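Local coordinates for protein N-terminal acetyltransferase B complex subunit MDM20 (PDB 5K04) that probably serves as the auxiliary, non-catalytic subunit of the NatB N-terminal acetyltransferase complex, in which it partners the subunit NAT3, at residues Thr350-Val355 against Asn373-Arg378; Val381-Ser386 against Ile392-Leu397; Leu411-Met416 against Asn446-Thr451; Gln709-Ile714 against Ser737-Cys742. All blocks are in the same frame, centred on the assembly; numbering follows the deposited sequence.

Followed from the N terminus, the four contacts come in series, and none nests in or crosses another. Contact 1 closes a loop of 17 residues and ties the start of helix 353-358 to helix 372-383. Contact 2 closes a short connection of five residues, four of them helical, where helix 372-383 gives way to helix 388-404. Contact 3 spans 29 residues and joins helix 409-419 to the loop before helix 456-485. W414 links these three: it packs on L377 of contact 1 and on V381 and L384 of contact 2. Contact 4 pairs helices 707-717 and 729-747 near the C terminus. Its nearest atoms lie about 6 Å from contact 2.

Contact 1. Residues Thr350-Val355 against Asn373-Arg378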
loop_
_atom_site.group_PDB
_atom_site.type_symbol
_atom_site.label_atom_id
_atom_site.label_comp_id
_atom_site.label_asym_id
_atom_site.label_seq_id
_atom_site.Cartn_x
_atom_site.Cartn_y
_atom_site.Cartn_z
ATOM N N THR A 350 28.411 16.546 -0.593
ATOM C CA THR A 350 27.559 16.410 0.579
ATOM C C THR A 350 27.685 17.563 1.563
ATOM O O THR A 350 26.899 17.623 2.514
ATOM C CB THR A 350 27.880 15.109 1.320
ATOM O OG1 THR A 350 29.289 15.054 1.560
ATOM C CG2 THR A 350 27.425 13.905 0.499
ATOM N N ASP A 351 28.644 18.469 1.373
ATOM C CA ASP A 351 28.816 19.628 2.254
ATOM C C ASP A 351 28.175 20.835 1.575
ATOM O O ASP A 351 28.796 21.499 0.738
ATOM C CB ASP A 351 30.289 19.872 2.569
ATOM C CG ASP A 351 30.857 18.842 3.531
ATOM O OD1 ASP A 351 30.074 18.047 4.101
ATOM O OD2 ASP A 351 32.091 18.825 3.711
ATOM N N ASN A 352 26.927 21.124 1.950
ATOM C CA ASN A 352 26.096 22.057 1.198
ATOM C C ASN A 352 25.460 23.154 2.052
ATOM O O ASN A 352 24.555 23.846 1.573
ATOM C CB ASN A 352 25.010 21.276 0.446
ATOM C CG ASN A 352 25.593 20.297 -0.576
ATOM O OD1 ASN A 352 26.410 20.677 -1.422
ATOM N ND2 ASN A 352 25.174 19.031 -0.497
ATOM N N TRP A 353 25.910 23.341 3.297
ATOM C CA TRP A 353 25.386 24.434 4.113
ATOM C C TRP A 353 25.673 25.792 3.490
ATOM O O TRP A 353 24.904 26.740 3.691
ATOM C CB TRP A 353 25.963 24.368 5.528
ATOM C CG TRP A 353 25.551 23.123 6.243
ATOM C CD1 TRP A 353 26.372 22.125 6.694
ATOM C CD2 TRP A 353 24.212 22.719 6.564
ATOM N NE1 TRP A 353 25.623 21.131 7.274
ATOM C CE2 TRP A 353 24.297 21.467 7.212
ATOM C CE3 TRP A 353 22.955 23.294 6.375
ATOM C CZ2 TRP A 353 23.171 20.782 7.679
ATOM C CZ3 TRP A 353 21.833 22.608 6.840
ATOM C CH2 TRP A 353 21.953 21.363 7.484
ATOM N N ASP A 354 26.761 25.905 2.727
ATOM C CA ASP A 354 27.071 27.181 2.087
ATOM C C ASP A 354 25.950 27.597 1.141
ATOM O O ASP A 354 25.593 28.778 1.071
ATOM C CB ASP A 354 28.414 27.095 1.349
ATOM C CG ASP A 354 28.445 25.987 0.299
ATOM O OD1 ASP A 354 27.871 24.899 0.536
ATOM O OD2 ASP A 354 29.038 26.211 -0.771
ATOM N N VAL A 355 25.356 26.634 0.430
ATOM C CA VAL A 355 24.263 26.961 -0.481
ATOM C C VAL A 355 22.992 27.232 0.304
ATOM O O VAL A 355 22.238 28.165 -0.011
ATOM C CB VAL A 355 24.058 25.832 -1.504
ATOM C CG1 VAL A 355 22.915 26.176 -2.450
ATOM C CG2 VAL A 355 25.329 25.580 -2.278
ATOM N N ASN A 373 16.650 22.128 0.130
ATOM C CA ASN A 373 16.572 21.044 1.086
ATOM C C ASN A 373 16.711 19.684 0.433
ATOM O O ASN A 373 16.655 18.663 1.133
ATOM C CB ASN A 373 15.286 21.201 1.880
ATOM C CG ASN A 373 15.372 22.379 2.826
ATOM O OD1 ASN A 373 16.445 22.628 3.399
ATOM N ND2 ASN A 373 14.274 23.130 2.974
ATOM N N GLU A 374 16.877 19.661 -0.895
ATOM C CA GLU A 374 17.410 18.480 -1.553
ATOM C C GLU A 374 18.875 18.302 -1.186
ATOM O O GLU A 374 19.339 17.178 -0.964
ATOM C CB GLU A 374 17.246 18.608 -3.068
ATOM C CG GLU A 374 15.793 18.597 -3.576
ATOM C CD GLU A 374 15.058 17.269 -3.331
ATOM O OE1 GLU A 374 13.872 17.296 -2.928
ATOM O OE2 GLU A 374 15.678 16.197 -3.537
ATOM N N LEU A 375 19.610 19.421 -1.098
ATOM C CA LEU A 375 21.018 19.401 -0.717
ATOM C C LEU A 375 21.191 19.190 0.784
ATOM O O LEU A 375 22.023 18.375 1.209
ATOM C CB LEU A 375 21.689 20.705 -1.158
ATOM C CG LEU A 375 21.686 20.848 -2.680
ATOM C CD1 LEU A 375 22.683 21.898 -3.184
ATOM C CD2 LEU A 375 21.993 19.492 -3.296
ATOM N N THR A 376 20.398 19.899 1.598
ATOM C CA THR A 376 20.551 19.801 3.047
ATOM C C THR A 376 20.198 18.402 3.550
ATOM O O THR A 376 20.874 17.871 4.446
ATOM C CB THR A 376 19.705 20.874 3.751
ATOM O OG1 THR A 376 18.306 20.684 3.493
ATOM C CG2 THR A 376 20.106 22.242 3.267
ATOM N N LEU A 377 19.161 17.777 2.974
ATOM C CA LEU A 377 18.812 16.419 3.388
ATOM C C LEU A 377 19.947 15.446 3.078
ATOM O O LEU A 377 20.344 14.644 3.930
ATOM C CB LEU A 377 17.507 15.981 2.723
ATOM C CG LEU A 377 16.997 14.575 3.081
ATOM C CD1 LEU A 377 16.703 14.450 4.574
ATOM C CD2 LEU A 377 15.776 14.230 2.267
ATOM N N ARG A 378 20.520 15.543 1.876
ATOM C CA ARG A 378 21.707 14.758 1.549
ATOM C C ARG A 378 22.831 15.002 2.556
ATOM O O ARG A 378 23.492 14.063 3.010
ATOM C CB ARG A 378 22.173 15.093 0.124
ATOM C CG ARG A 378 21.389 14.395 -0.990
ATOM C CD ARG A 378 21.732 14.964 -2.359
ATOM N NE ARG A 378 21.092 14.234 -3.459
ATOM C CZ ARG A 378 21.734 13.465 -4.344
ATOM N NH1 ARG A 378 23.052 13.308 -4.274
ATOM N NH2 ARG A 378 21.057 12.848 -5.309
#
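The N-terminal end of helix 353-358 packs here against the flank of helix 372-383, in the mostly helical MDM20/NAA25 family region. N352 occupies the N-cap position of the short helix, but its side chain makes no capping bond. It turns instead to L375, and CB of N352 lies 3.7 Å from CB of L375. The two side chains cross at about a right angle. The CG of N352 sits beside its own backbone N (chi1 -62°), and the amide is carried past the leucine. ND2 of N352 comes 3.6 Å from O of L375, which is not a hydrogen bond. The buried amide is satisfied by other groups: OD1 accepts from R344, and ND2 donates to the carbonyl of Q349. R344 also forms a salt bridge with D354, so one arginine holds two residues at this helix start.

On one flank, V355 adds a looser apolar touch, with CG1 of V355 4.3 Å from CD1 of L375. Helix 337-346 closes in here: V340 and R344 touch V355, and V341 touches L375. On the other flank, W353 starts out pointing away from helix 372-383, but the end of its indole comes back to T376. CZ3 of W353 lies 4.0 Å from CG2 of T376, the methyl oblique to the ring, and the two side chains cross at about a right angle. The threonine is fixed by its hydroxyl, which is turned toward the preceding helical turn (chi1 63°). There OG1 of T376 donates to OD1 of N373 at 2.7 Å, 16° from the carbonyl plane.

Contact 2. Residues Val381-Ser386 against Ile392-Leu397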
loop_
_atom_site.group_PDB
_atom_site.type_symbol
_atom_site.label_atom_id
_atom_site.label_comp_id
_atom_site.label_asym_id
_atom_site.label_seq_id
_atom_site.Cartn_x
_atom_site.Cartn_y
_atom_site.Cartn_z
ATOM N N VAL A 381 21.661 13.296 5.809
ATOM C CA VAL A 381 21.665 11.837 5.750
ATOM C C VAL A 381 23.094 11.303 5.790
ATOM O O VAL A 381 23.388 10.325 6.491
ATOM C CB VAL A 381 20.903 11.349 4.505
ATOM C CG1 VAL A 381 21.027 9.857 4.385
ATOM C CG2 VAL A 381 19.443 11.750 4.599
ATOM N N SER A 382 24.006 11.956 5.063
ATOM C CA SER A 382 25.409 11.545 5.058
ATOM C C SER A 382 26.048 11.681 6.428
ATOM O O SER A 382 27.012 10.972 6.736
ATOM C CB SER A 382 26.200 12.372 4.043
ATOM O OG SER A 382 25.713 12.146 2.741
ATOM N N ASP A 383 25.535 12.587 7.261
ATOM C CA ASP A 383 26.113 12.830 8.580
ATOM C C ASP A 383 25.606 11.855 9.644
ATOM O O ASP A 383 26.200 11.788 10.724
ATOM C CB ASP A 383 25.810 14.269 9.007
ATOM C CG ASP A 383 26.421 14.637 10.343
ATOM O OD1 ASP A 383 27.660 14.510 10.485
ATOM O OD2 ASP A 383 25.670 15.093 11.232
ATOM N N LEU A 384 24.534 11.098 9.366
ATOM C CA LEU A 384 23.906 10.258 10.384
ATOM C C LEU A 384 24.817 9.093 10.744
ATOM O O LEU A 384 25.273 8.358 9.863
ATOM C CB LEU A 384 22.567 9.743 9.883
ATOM C CG LEU A 384 21.463 10.795 9.736
ATOM C CD1 LEU A 384 20.269 10.190 9.049
ATOM C CD2 LEU A 384 21.069 11.397 11.093
ATOM N N ASP A 385 25.093 8.931 12.038
ATOM C CA ASP A 385 25.990 7.881 12.502
ATOM C C ASP A 385 25.398 7.001 13.598
ATOM O O ASP A 385 26.119 6.145 14.123
ATOM C CB ASP A 385 27.328 8.498 12.958
ATOM C CG ASP A 385 27.218 9.339 14.257
ATOM O OD1 ASP A 385 26.205 9.245 14.988
ATOM O OD2 ASP A 385 28.173 10.091 14.551
ATOM N N SER A 386 24.116 7.188 13.956
ATOM C CA SER A 386 23.334 6.447 14.947
ATOM C C SER A 386 23.704 6.794 16.384
ATOM O O SER A 386 23.017 6.356 17.297
ATOM C CB SER A 386 23.438 4.924 14.768
ATOM O OG SER A 386 24.708 4.463 15.177
ATOM N N ILE A 392 20.082 13.669 17.818
ATOM C CA ILE A 392 19.442 14.842 18.392
ATOM C C ILE A 392 19.859 16.099 17.643
ATOM O O ILE A 392 19.026 16.968 17.347
ATOM C CB ILE A 392 19.774 14.930 19.892
ATOM C CG1 ILE A 392 19.055 13.818 20.665
ATOM C CG2 ILE A 392 19.429 16.304 20.446
ATOM C CD1 ILE A 392 19.448 13.748 22.143
ATOM N N LYS A 393 21.150 16.221 17.325
ATOM C CA LYS A 393 21.612 17.367 16.548
ATOM C C LYS A 393 20.832 17.479 15.244
ATOM O O LYS A 393 20.326 18.555 14.890
ATOM C CB LYS A 393 23.118 17.256 16.277
ATOM C CG LYS A 393 23.641 18.305 15.280
ATOM C CD LYS A 393 25.106 18.099 14.887
ATOM C CE LYS A 393 25.263 17.005 13.861
ATOM N NZ LYS A 393 26.653 16.848 13.415
ATOM N N ASN A 394 20.683 16.361 14.536
ATOM C CA ASN A 394 20.015 16.404 13.247
ATOM C C ASN A 394 18.500 16.527 13.375
ATOM O O ASN A 394 17.861 17.067 12.469
ATOM C CB ASN A 394 20.442 15.190 12.423
ATOM C CG ASN A 394 21.836 15.386 11.807
ATOM O OD1 ASN A 394 22.065 16.333 11.071
ATOM N ND2 ASN A 394 22.768 14.516 12.156
ATOM N N ILE A 395 17.914 16.075 14.492
ATOM C CA ILE A 395 16.527 16.437 14.802
ATOM C C ILE A 395 16.369 17.960 14.852
ATOM O O ILE A 395 15.400 18.524 14.323
ATOM C CB ILE A 395 16.086 15.793 16.130
ATOM C CG1 ILE A 395 15.756 14.310 15.934
ATOM C CG2 ILE A 395 14.895 16.543 16.711
ATOM C CD1 ILE A 395 15.466 13.562 17.230
ATOM N N VAL A 396 17.311 18.645 15.510
ATOM C CA VAL A 396 17.267 20.103 15.598
ATOM C C VAL A 396 17.361 20.734 14.213
ATOM O O VAL A 396 16.692 21.732 13.917
ATOM C CB VAL A 396 18.393 20.598 16.521
ATOM C CG1 VAL A 396 18.430 22.101 16.563
ATOM C CG2 VAL A 396 18.201 20.022 17.911
ATOM N N LEU A 397 18.183 20.155 13.336
ATOM C CA LEU A 397 18.348 20.729 12.006
ATOM C C LEU A 397 17.106 20.497 11.147
ATOM O O LEU A 397 16.641 21.415 10.461
ATOM C CB LEU A 397 19.604 20.159 11.340
ATOM C CG LEU A 397 20.945 20.479 12.024
ATOM C CD1 LEU A 397 22.125 19.658 11.466
ATOM C CD2 LEU A 397 21.262 21.966 11.924
HETATM O O HOH W 1 29.212 14.917 12.759
#
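D383 and K393 form a salt bridge across a helical hairpin, where helix 372-383 ends and helix 388-404 begins. The tight part is centred on OD2 of D383, which takes two donors from opposite faces of the carboxylate plane. NZ of K393 reaches OD2 of D383 on its syn side at 3.0 Å. ND2 of N394 reaches OD2 of D383 on its anti side at 3.1 Å, and this bond is nearly straight (172°). The oxygen lies almost in the amide plane of N394, while the amide and carboxylate planes are steeply turned, 72° apart. Two bonds from different directions should limit the rotation of the carboxylate.

L384 adds van der Waals contact to this polar grip. CD2 of L384 is 3.7 Å from ND2 of N394 and also lies near the asparagine CB. W414 of helix 409-419 packs on L384, and I380 packs on N394, which is buried.

The solvent side is looser. The K393 chain runs extended from the helix and then bends at chi3 (79°), which brings its amine across the aspartate. D383 and K393 are both partly exposed, and a water spans them. This water donates to OD1 of D383 at 2.8 Å and accepts only a weak bond from NZ of K393, at 3.3 Å.

Contact 3. Residues Leu411-Met416 against Asn446-Thr451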
loop_
_atom_site.group_PDB
_atom_site.type_symbol
_atom_site.label_atom_id
_atom_site.label_comp_id
_atom_site.label_asym_id
_atom_site.label_seq_id
_atom_site.Cartn_x
_atom_site.Cartn_y
_atom_site.Cartn_z
ATOM N N LEU A 411 11.616 15.688 4.645
ATOM C CA LEU A 411 12.175 16.103 5.927
ATOM C C LEU A 411 11.324 15.582 7.070
ATOM O O LEU A 411 11.856 15.190 8.118
ATOM C CB LEU A 411 12.294 17.632 6.005
ATOM C CG LEU A 411 13.117 18.399 4.959
ATOM C CD1 LEU A 411 13.037 19.935 5.197
ATOM C CD2 LEU A 411 14.566 17.939 4.937
ATOM N N LYS A 412 9.994 15.587 6.890
ATOM C CA LYS A 412 9.084 15.087 7.918
ATOM C C LYS A 412 9.276 13.593 8.153
ATOM O O LYS A 412 9.338 13.138 9.305
ATOM C CB LYS A 412 7.644 15.379 7.518
ATOM C CG LYS A 412 7.255 16.839 7.679
ATOM C CD LYS A 412 5.797 17.055 7.388
ATOM C CE LYS A 412 5.384 18.510 7.633
ATOM N NZ LYS A 412 3.889 18.596 7.500
ATOM N N LEU A 413 9.389 12.815 7.073
ATOM C CA LEU A 413 9.567 11.374 7.236
ATOM C C LEU A 413 10.854 11.081 7.983
ATOM O O LEU A 413 10.882 10.231 8.880
ATOM C CB LEU A 413 9.573 10.677 5.874
ATOM C CG LEU A 413 8.281 10.768 5.062
ATOM C CD1 LEU A 413 8.453 10.094 3.721
ATOM C CD2 LEU A 413 7.159 10.150 5.814
ATOM N N TRP A 414 11.930 11.796 7.638
ATOM C CA TRP A 414 13.212 11.570 8.290
ATOM C C TRP A 414 13.148 11.962 9.762
ATOM O O TRP A 414 13.681 11.252 10.623
ATOM C CB TRP A 414 14.311 12.345 7.555
ATOM C CG TRP A 414 14.887 11.568 6.428
ATOM C CD1 TRP A 414 14.571 11.688 5.099
ATOM C CD2 TRP A 414 15.845 10.504 6.520
ATOM N NE1 TRP A 414 15.286 10.782 4.359
ATOM C CE2 TRP A 414 16.072 10.037 5.205
ATOM C CE3 TRP A 414 16.525 9.897 7.582
ATOM C CZ2 TRP A 414 16.963 8.985 4.919
ATOM C CZ3 TRP A 414 17.428 8.860 7.301
ATOM C CH2 TRP A 414 17.632 8.414 5.974
ATOM N N LEU A 415 12.476 13.079 10.067
ATOM C CA LEU A 415 12.294 13.488 11.455
ATOM C C LEU A 415 11.637 12.376 12.273
ATOM O O LEU A 415 12.044 12.103 13.411
ATOM C CB LEU A 415 11.460 14.772 11.511
ATOM C CG LEU A 415 11.250 15.355 12.907
ATOM C CD1 LEU A 415 12.618 15.563 13.588
ATOM C CD2 LEU A 415 10.465 16.659 12.836
ATOM N N MET A 416 10.631 11.708 11.696
ATOM C CA MET A 416 10.013 10.577 12.387
ATOM C C MET A 416 10.999 9.422 12.553
ATOM O O MET A 416 11.052 8.799 13.622
ATOM C CB MET A 416 8.746 10.134 11.649
ATOM C CG MET A 416 7.539 11.017 11.957
ATOM S SD MET A 416 5.938 10.410 11.479
ATOM C CE MET A 416 6.196 10.437 9.766
ATOM N N ASN A 446 2.135 3.404 8.049
ATOM C CA ASN A 446 1.858 2.894 9.384
ATOM C C ASN A 446 3.083 2.695 10.267
ATOM O O ASN A 446 3.105 3.073 11.441
ATOM C CB ASN A 446 1.193 1.543 9.167
ATOM C CG ASN A 446 0.450 1.082 10.302
ATOM O OD1 ASN A 446 0.716 1.485 11.423
ATOM N ND2 ASN A 446 -0.497 0.186 10.049
ATOM N N TYR A 447 4.059 1.990 9.694
ATOM C CA TYR A 447 5.212 1.514 10.435
ATOM C C TYR A 447 6.029 2.660 11.018
ATOM O O TYR A 447 6.811 2.429 11.946
ATOM C CB TYR A 447 6.063 0.656 9.513
ATOM C CG TYR A 447 6.871 1.453 8.494
ATOM C CD1 TYR A 447 8.146 1.940 8.816
ATOM C CD2 TYR A 447 6.381 1.701 7.206
ATOM C CE1 TYR A 447 8.915 2.678 7.881
ATOM C CE2 TYR A 447 7.147 2.436 6.265
ATOM C CZ TYR A 447 8.406 2.924 6.614
ATOM O OH TYR A 447 9.148 3.633 5.700
ATOM N N TYR A 448 5.866 3.886 10.489
ATOM C CA TYR A 448 6.475 5.061 11.106
ATOM C C TYR A 448 5.978 5.278 12.531
ATOM O O TYR A 448 6.639 5.976 13.303
ATOM C CB TYR A 448 6.203 6.328 10.267
ATOM C CG TYR A 448 7.137 6.523 9.089
ATOM C CD1 TYR A 448 8.420 7.052 9.261
ATOM C CD2 TYR A 448 6.739 6.174 7.810
ATOM C CE1 TYR A 448 9.290 7.224 8.181
ATOM C CE2 TYR A 448 7.587 6.328 6.726
ATOM C CZ TYR A 448 8.864 6.866 6.911
ATOM O OH TYR A 448 9.688 7.015 5.832
ATOM N N LEU A 449 4.834 4.695 12.892
ATOM C CA LEU A 449 4.266 4.810 14.228
ATOM C C LEU A 449 4.668 3.652 15.140
ATOM O O LEU A 449 4.161 3.554 16.264
ATOM C CB LEU A 449 2.746 4.895 14.130
ATOM C CG LEU A 449 2.185 6.020 13.247
ATOM C CD1 LEU A 449 0.709 5.771 12.935
ATOM C CD2 LEU A 449 2.367 7.392 13.930
ATOM N N THR A 450 5.583 2.796 14.679
ATOM C CA THR A 450 5.971 1.587 15.407
ATOM C C THR A 450 6.272 1.861 16.883
ATOM O O THR A 450 5.801 1.135 17.765
ATOM C CB THR A 450 7.185 0.963 14.707
ATOM O OG1 THR A 450 6.822 0.549 13.376
ATOM C CG2 THR A 450 7.747 -0.224 15.499
ATOM N N THR A 451 7.047 2.912 17.172
ATOM C CA THR A 451 7.540 3.194 18.522
ATOM C C THR A 451 6.630 4.115 19.324
ATOM O O THR A 451 6.959 4.440 20.470
ATOM C CB THR A 451 8.938 3.828 18.457
ATOM O OG1 THR A 451 8.857 5.096 17.788
ATOM C CG2 THR A 451 9.914 2.924 17.703
#
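Y448 lays its ring against L413 and M416, two residues one turn apart on helix 409-419. CD2 of L413 sits over one face of the phenol as a CH-pi contact, 4.2 Å from the ring centroid and 24° off the normal. It is displaced toward the phenolic end, and CD2 of L413 is 3.9 Å from CZ of Y448. CB of L413 also touches the phenol oxygen, 3.7 Å from OH of Y448. The backbone joins in: O of L413 is 3.5 Å from CE1 of Y448.

M416 meets the root of the same ring, crossing it at about a right angle. CB of M416 lies 3.9 Å from CD1 of Y448. The methionine chain bends at chi3 (-65°), which folds CE back to within 4.1 Å of CG of Y448. SD of M416 is more distant, 5.5 Å from the ring centroid and 48° off the normal. This is an oblique Met-aromatic contact.

The next shell positions the ring. Y447 rests its CE1 on the face of Y448 opposite L413, so the phenol is sandwiched between a leucine methyl and a second tyrosine. The hydroxyl of Y447 is bonded to the carbonyl of D551. Both tyrosines lie on a short 3-10 turn that follows helix 440-445.

Further out, I428 and I431 pack on M416, and L20 of the NAT3 subunit packs on L413. L449 packs on W462 and I465 of helix 456-485. The contact thus lies between helix 409-419, helix 429-434 and the long helix 456-485.

Contact 4. Residues Gln709-Ile714 against Ser737-Cys742; sequences QRQHEI and SSIEDC
With its CG beside the backbone N (chi1 -84°) and the chain extended beyond it, Q711 carries its amide to I739 of helix 729-747. In I739 it is CG2 that stands opposite the backbone N, pointing at this amide. CG2 of I739 is 3.5 Å from both OE1 and NE2 of Q711, and CD1 of I739 is 3.8 Å from OE1 of Q711.

One residue further along helix 707-717, H712 (chi1 -73°) sends its imidazole across the side chain of E740 at about a right angle. OE1 of E740 lies at the ring edge, in its plane, 3.4 Å from CE1 of H712. The ring and carboxylate planes are 52° apart. NE2 of H712 is hydrogen-bonded to the carbonyl of K736, one helical turn before E740, and this anchors the ring.

No hydrogen bond joins the two segments themselves. The amide of Q711 is satisfied by N423 and by the carbonyl of L707, so toward I739 it offers van der Waals contact. The nearby carboxylate of E740 would probably favour a protonated H712.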
loop_
_atom_site.group_PDB
_atom_site.type_symbol
_atom_site.label_atom_id
_atom_site.label_comp_id
_atom_site.label_asym_id
_atom_site.label_seq_id
_atom_site.Cartn_x
_atom_site.Cartn_y
_atom_site.Cartn_z
ATOM N N GLN A 709 16.548 9.987 34.748
ATOM C CA GLN A 709 17.591 10.907 35.206
ATOM C C GLN A 709 18.878 10.703 34.426
ATOM O O GLN A 709 19.500 11.662 33.956
ATOM C CB GLN A 709 17.866 10.715 36.707
ATOM C CG GLN A 709 16.740 11.112 37.654
ATOM C CD GLN A 709 15.616 10.078 37.753
ATOM O OE1 GLN A 709 15.708 8.966 37.229
ATOM N NE2 GLN A 709 14.541 10.457 38.426
ATOM N N ARG A 710 19.290 9.449 34.278
ATOM C CA ARG A 710 20.518 9.154 33.556
ATOM C C ARG A 710 20.432 9.606 32.098
ATOM O O ARG A 710 21.404 10.127 31.546
ATOM C CB ARG A 710 20.809 7.663 33.689
ATOM C CG ARG A 710 21.044 7.298 35.160
ATOM C CD ARG A 710 20.971 5.815 35.460
ATOM N NE ARG A 710 21.961 5.056 34.712
ATOM C CZ ARG A 710 21.891 3.743 34.530
ATOM N NH1 ARG A 710 20.881 3.061 35.054
ATOM N NH2 ARG A 710 22.823 3.117 33.828
ATOM N N GLN A 711 19.267 9.437 31.466
ATOM C CA GLN A 711 19.080 9.955 30.113
ATOM C C GLN A 711 19.159 11.483 30.090
ATOM O O GLN A 711 19.772 12.066 29.185
ATOM C CB GLN A 711 17.742 9.469 29.548
ATOM C CG GLN A 711 17.796 8.080 28.926
ATOM C CD GLN A 711 16.424 7.610 28.461
ATOM O OE1 GLN A 711 16.060 7.736 27.284
ATOM N NE2 GLN A 711 15.646 7.088 29.397
ATOM N N HIS A 712 18.550 12.148 31.080
ATOM C CA HIS A 712 18.634 13.606 31.168
ATOM C C HIS A 712 20.072 14.081 31.373
ATOM O O HIS A 712 20.463 15.133 30.852
ATOM C CB HIS A 712 17.735 14.113 32.302
ATOM C CG HIS A 712 16.278 14.035 31.988
ATOM N ND1 HIS A 712 15.304 14.553 32.815
ATOM C CD2 HIS A 712 15.627 13.498 30.929
ATOM C CE1 HIS A 712 14.115 14.352 32.271
ATOM N NE2 HIS A 712 14.284 13.714 31.126
ATOM N N GLU A 713 20.865 13.326 32.146
ATOM C CA GLU A 713 22.258 13.692 32.399
ATOM C C GLU A 713 23.106 13.561 31.137
ATOM O O GLU A 713 23.971 14.403 30.872
ATOM C CB GLU A 713 22.840 12.823 33.518
ATOM C CG GLU A 713 22.217 13.068 34.883
ATOM C CD GLU A 713 22.766 12.151 35.975
ATOM O OE1 GLU A 713 23.442 11.152 35.648
ATOM O OE2 GLU A 713 22.502 12.433 37.164
ATOM N N ILE A 714 22.878 12.503 30.356
ATOM C CA ILE A 714 23.627 12.303 29.115
ATOM C C ILE A 714 23.326 13.430 28.140
ATOM O O ILE A 714 24.223 13.959 27.475
ATOM C CB ILE A 714 23.287 10.924 28.509
ATOM C CG1 ILE A 714 23.679 9.783 29.463
ATOM C CG2 ILE A 714 23.932 10.742 27.144
ATOM C CD1 ILE A 714 22.951 8.467 29.154
ATOM N N SER A 737 11.519 16.107 28.359
ATOM C CA SER A 737 10.164 15.950 28.882
ATOM C C SER A 737 9.470 14.741 28.263
ATOM O O SER A 737 8.726 14.025 28.945
ATOM C CB SER A 737 9.343 17.218 28.629
ATOM O OG SER A 737 9.832 18.309 29.388
ATOM N N SER A 738 9.694 14.509 26.966
ATOM C CA SER A 738 9.053 13.386 26.283
ATOM C C SER A 738 9.591 12.058 26.789
ATOM O O SER A 738 8.832 11.102 26.977
ATOM C CB SER A 738 9.262 13.491 24.768
ATOM O OG SER A 738 8.804 12.322 24.110
ATOM N N ILE A 739 10.908 11.968 26.979
ATOM C CA ILE A 739 11.493 10.757 27.546
ATOM C C ILE A 739 10.888 10.487 28.914
ATOM O O ILE A 739 10.486 9.361 29.224
ATOM C CB ILE A 739 13.027 10.883 27.619
ATOM C CG1 ILE A 739 13.637 10.756 26.224
ATOM C CG2 ILE A 739 13.617 9.853 28.573
ATOM C CD1 ILE A 739 15.074 11.245 26.171
ATOM N N GLU A 740 10.780 11.533 29.734
ATOM C CA GLU A 740 10.239 11.392 31.082
ATOM C C GLU A 740 8.803 10.888 31.044
ATOM O O GLU A 740 8.484 9.837 31.607
ATOM C CB GLU A 740 10.323 12.738 31.813
ATOM C CG GLU A 740 9.686 12.725 33.216
ATOM C CD GLU A 740 10.194 13.843 34.124
ATOM O OE1 GLU A 740 11.026 14.658 33.689
ATOM O OE2 GLU A 740 9.754 13.898 35.280
ATOM N N ASP A 741 7.923 11.633 30.368
ATOM C CA ASP A 741 6.514 11.261 30.299
ATOM C C ASP A 741 6.332 9.832 29.781
ATOM O O ASP A 741 5.559 9.050 30.349
ATOM C CB ASP A 741 5.764 12.262 29.415
ATOM C CG ASP A 741 5.775 13.675 29.983
ATOM O OD1 ASP A 741 5.849 13.829 31.220
ATOM O OD2 ASP A 741 5.703 14.635 29.192
ATOM N N CYS A 742 7.048 9.461 28.716
ATOM C CA CYS A 742 6.809 8.142 28.134
ATOM C C CYS A 742 7.365 7.034 29.035
ATOM O O CYS A 742 6.713 6.005 29.233
ATOM C CB CYS A 742 7.377 8.078 26.707
ATOM S SG CYS A 742 6.615 9.179 25.517
#